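PDB 4OV1: putative ferredoxin from Rhodopseudomonas palustris, which probably carries electrons as a small ferredoxin, with a bound 3Fe-4S cluster as its redox centre. Local coordinates for residues 4-9 with 41-46. Residues are numbered along the deposited sequence; the frame is centred on the assembly and turned at random.
Sequences MLTIHV and DGVVPA
Val44 lays its side chain over the stretch of strand 5-9 between Leu5 and Ile7. Val44 CB sits 3.8 Å from Leu5 O, the same oxygen that accepts the valine's own backbone N-H. With CG1 trans to the backbone N (chi1 -174°), Val44 CG2 is the methyl directed at the strand: it comes within 3.6 Å of Leu5 O, a close approach and not a hydrogen bond, then lies 3.9 Å from Leu5 CB and, further along, 3.9 Å from Ile7 CG1. The side chain also touches Ile49 of helix 49-58, the helix that Leu5 and Ile7 reach as well.

Two backbone bonds hold the loop in place. Val44 N donates to Leu5 O at 2.8 Å, nearly straight at 165°, while Ile7 N reaches Gly42 O at 3.1 Å on a more bent path of 139°. They flank Thr6 and Val43, an isolated antiparallel, non-hydrogen-bonded bridge with the two CA atoms 4.4 Å apart. CA-H groups of both residues add contacts to the same carbonyl oxygens. Beside the bridge, Thr6 CG2 meets Val43 CG2 at 4.0 Å, and Thr6 OG1 is hydrogen-bonded to Thr67 OG1 of strand 64-68.

That strand pairs with the other edge of strand 5-9, whose far end, at Val9, touches the iron-sulfur cluster. The chemistry therefore divides by task: backbone bonds set the loop's register, and aliphatic contacts close it over the ferredoxin core.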
ATOM      1  N   MET A   4       0.336  15.208   5.502  1.00 44.96           N
ATOM      2  CA  MET A   4      -0.748  14.280   5.789  1.00 44.36           C
ATOM      3  C   MET A   4      -1.080  13.282   4.702  1.00 42.48           C
ATOM      4  O   MET A   4      -1.766  13.560   3.769  1.00 41.24           O
ATOM      5  CB  MET A   4      -1.980  15.040   6.181  1.00 45.17           C
ATOM      6  CG  MET A   4      -1.758  15.741   7.368  1.00 46.32           C
ATOM      7  N   LEU A   5      -0.579  12.092   4.835  1.00 27.55           N
ATOM      8  CA  LEU A   5      -0.785  11.092   3.836  1.00 26.83           C
ATOM      9  C   LEU A   5      -1.538   9.891   4.329  1.00 26.19           C
ATOM     10  O   LEU A   5      -1.379   9.446   5.412  1.00 26.26           O
ATOM     11  CB  LEU A   5       0.537  10.642   3.212  1.00 27.25           C
ATOM     12  CG  LEU A   5       1.543  11.609   2.613  1.00 27.56           C
ATOM     13  CD1 LEU A   5       2.753  10.892   2.230  1.00 27.29           C
ATOM     14  CD2 LEU A   5       1.005  12.308   1.439  1.00 25.75           C
ATOM     15  N   THR A   6      -2.373   9.371   3.468  1.00 25.36           N
ATOM     16  CA  THR A   6      -3.020   8.074   3.684  1.00 24.74           C
ATOM     17  C   THR A   6      -2.887   7.178   2.445  1.00 23.88           C
ATOM     18  O   THR A   6      -2.656   7.672   1.340  1.00 24.15           O
ATOM     19  CB  THR A   6      -4.509   8.213   4.107  1.00 25.26           C
ATOM     20  OG1 THR A   6      -5.299   8.697   3.011  1.00 24.37           O
ATOM     21  CG2 THR A   6      -4.650   9.147   5.311  1.00 24.99           C
ATOM     22  N   ILE A   7      -3.035   5.868   2.637  1.00 34.41           N
ATOM     23  CA  ILE A   7      -2.826   4.892   1.562  1.00 33.06           C
ATOM     24  C   ILE A   7      -4.076   4.080   1.268  1.00 33.09           C
ATOM     25  O   ILE A   7      -4.746   3.636   2.180  1.00 34.08           O
ATOM     26  CB  ILE A   7      -1.641   3.945   1.888  1.00 33.03           C
ATOM     27  CG1 ILE A   7      -0.318   4.652   1.598  1.00 33.77           C
ATOM     28  CG2 ILE A   7      -1.666   2.729   1.017  1.00 32.67           C
ATOM     29  CD1 ILE A   7       0.894   3.760   1.689  1.00 32.80           C
ATOM     30  N   HIS A   8      -4.397   3.898  -0.009  1.00 20.57           N
ATOM     31  CA  HIS A   8      -5.506   3.038  -0.411  1.00 20.77           C
ATOM     32  C   HIS A   8      -5.139   1.989  -1.470  1.00 22.37           C
ATOM     33  O   HIS A   8      -4.516   2.319  -2.473  1.00 24.57           O
ATOM     34  CB  HIS A   8      -6.635   3.882  -0.971  1.00 21.58           C
ATOM     35  CG  HIS A   8      -7.760   3.074  -1.545  1.00 23.31           C
ATOM     36  ND1 HIS A   8      -8.445   2.129  -0.814  1.00 22.79           N
ATOM     37  CD2 HIS A   8      -8.312   3.068  -2.783  1.00 24.99           C
ATOM     38  CE1 HIS A   8      -9.371   1.575  -1.577  1.00 24.49           C
ATOM     39  NE2 HIS A   8      -9.311   2.129  -2.776  1.00 25.69           N
ATOM     40  N   VAL A   9      -5.552   0.740  -1.280  1.00 18.56           N
ATOM     41  CA  VAL A   9      -5.410  -0.256  -2.346  1.00 20.07           C
ATOM     42  C   VAL A   9      -6.714  -0.514  -3.110  1.00 22.35           C
ATOM     43  O   VAL A   9      -7.707  -0.910  -2.521  1.00 21.91           O
ATOM     44  CB  VAL A   9      -4.913  -1.612  -1.813  1.00 18.78           C
ATOM     45  CG1 VAL A   9      -4.781  -2.586  -2.955  1.00 20.20           C
ATOM     46  CG2 VAL A   9      -3.595  -1.457  -1.091  1.00 17.00           C
ATOM     47  N   ASP A  41      -5.173   2.240  10.543  1.00 45.20           N
ATOM     48  CA  ASP A  41      -5.135   3.693  10.451  1.00 45.65           C
ATOM     49  C   ASP A  41      -5.166   4.193   9.011  1.00 43.40           C
ATOM     50  O   ASP A  41      -5.997   5.018   8.644  1.00 41.83           O
ATOM     51  CB  ASP A  41      -3.883   4.224  11.153  1.00 47.58           C
ATOM     52  CG  ASP A  41      -4.020   5.664  11.579  1.00 48.94           C
ATOM     53  OD1 ASP A  41      -5.098   6.248  11.375  1.00 49.37           O
ATOM     54  OD2 ASP A  41      -3.046   6.213  12.120  1.00 50.54           O
ATOM     55  N   GLY A  42      -4.243   3.697   8.199  1.00 43.07           N
ATOM     56  CA  GLY A  42      -4.093   4.191   6.842  1.00 41.33           C
ATOM     57  C   GLY A  42      -3.163   5.387   6.755  1.00 41.63           C
ATOM     58  O   GLY A  42      -2.553   5.633   5.719  1.00 41.12           O
ATOM     59  N   VAL A  43      -3.061   6.131   7.850  1.00 48.31           N
ATOM     60  CA  VAL A  43      -2.189   7.312   7.923  1.00 50.37           C
ATOM     61  C   VAL A  43      -0.703   6.941   7.868  1.00 50.82           C
ATOM     62  O   VAL A  43      -0.261   6.042   8.578  1.00 51.84           O
ATOM     63  CB  VAL A  43      -2.467   8.143   9.206  1.00 51.25           C
ATOM     64  CG1 VAL A  43      -1.444   9.275   9.348  1.00 52.41           C
ATOM     65  CG2 VAL A  43      -3.866   8.698   9.174  1.00 48.65           C
ATOM     66  N   VAL A  44       0.063   7.633   7.031  1.00 26.63           N
ATOM     67  CA  VAL A  44       1.482   7.302   6.870  1.00 27.89           C
ATOM     68  C   VAL A  44       2.370   8.018   7.890  1.00 29.36           C
ATOM     69  O   VAL A  44       2.463   9.254   7.886  1.00 29.63           O
ATOM     70  CB  VAL A  44       1.996   7.629   5.457  1.00 25.92           C
ATOM     71  CG1 VAL A  44       3.423   7.139   5.306  1.00 25.96           C
ATOM     72  CG2 VAL A  44       1.109   7.001   4.401  1.00 22.72           C
ATOM     73  N   PRO A  45       3.023   7.238   8.773  1.00 26.45           N
ATOM     74  CA  PRO A  45       3.962   7.743   9.786  1.00 26.33           C
ATOM     75  C   PRO A  45       5.157   8.378   9.096  1.00 25.91           C
ATOM     76  O   PRO A  45       5.437   8.022   7.952  1.00 24.48           O
ATOM     77  CB  PRO A  45       4.397   6.469  10.524  1.00 25.20           C
ATOM     78  CG  PRO A  45       3.293   5.519  10.294  1.00 25.09           C
ATOM     79  CD  PRO A  45       2.830   5.785   8.897  1.00 23.68           C
ATOM     80  N   ALA A  46       5.839   9.295   9.778  1.00 22.63           N
ATOM     81  CA  ALA A  46       6.894  10.086   9.158  1.00 21.96           C
ATOM     82  C   ALA A  46       8.038   9.212   8.645  1.00 21.24           C
ATOM     83  O   ALA A  46       8.563   9.449   7.565  1.00 21.59           O
ATOM     84  CB  ALA A  46       7.402  11.138  10.121  1.00 23.33           C
TER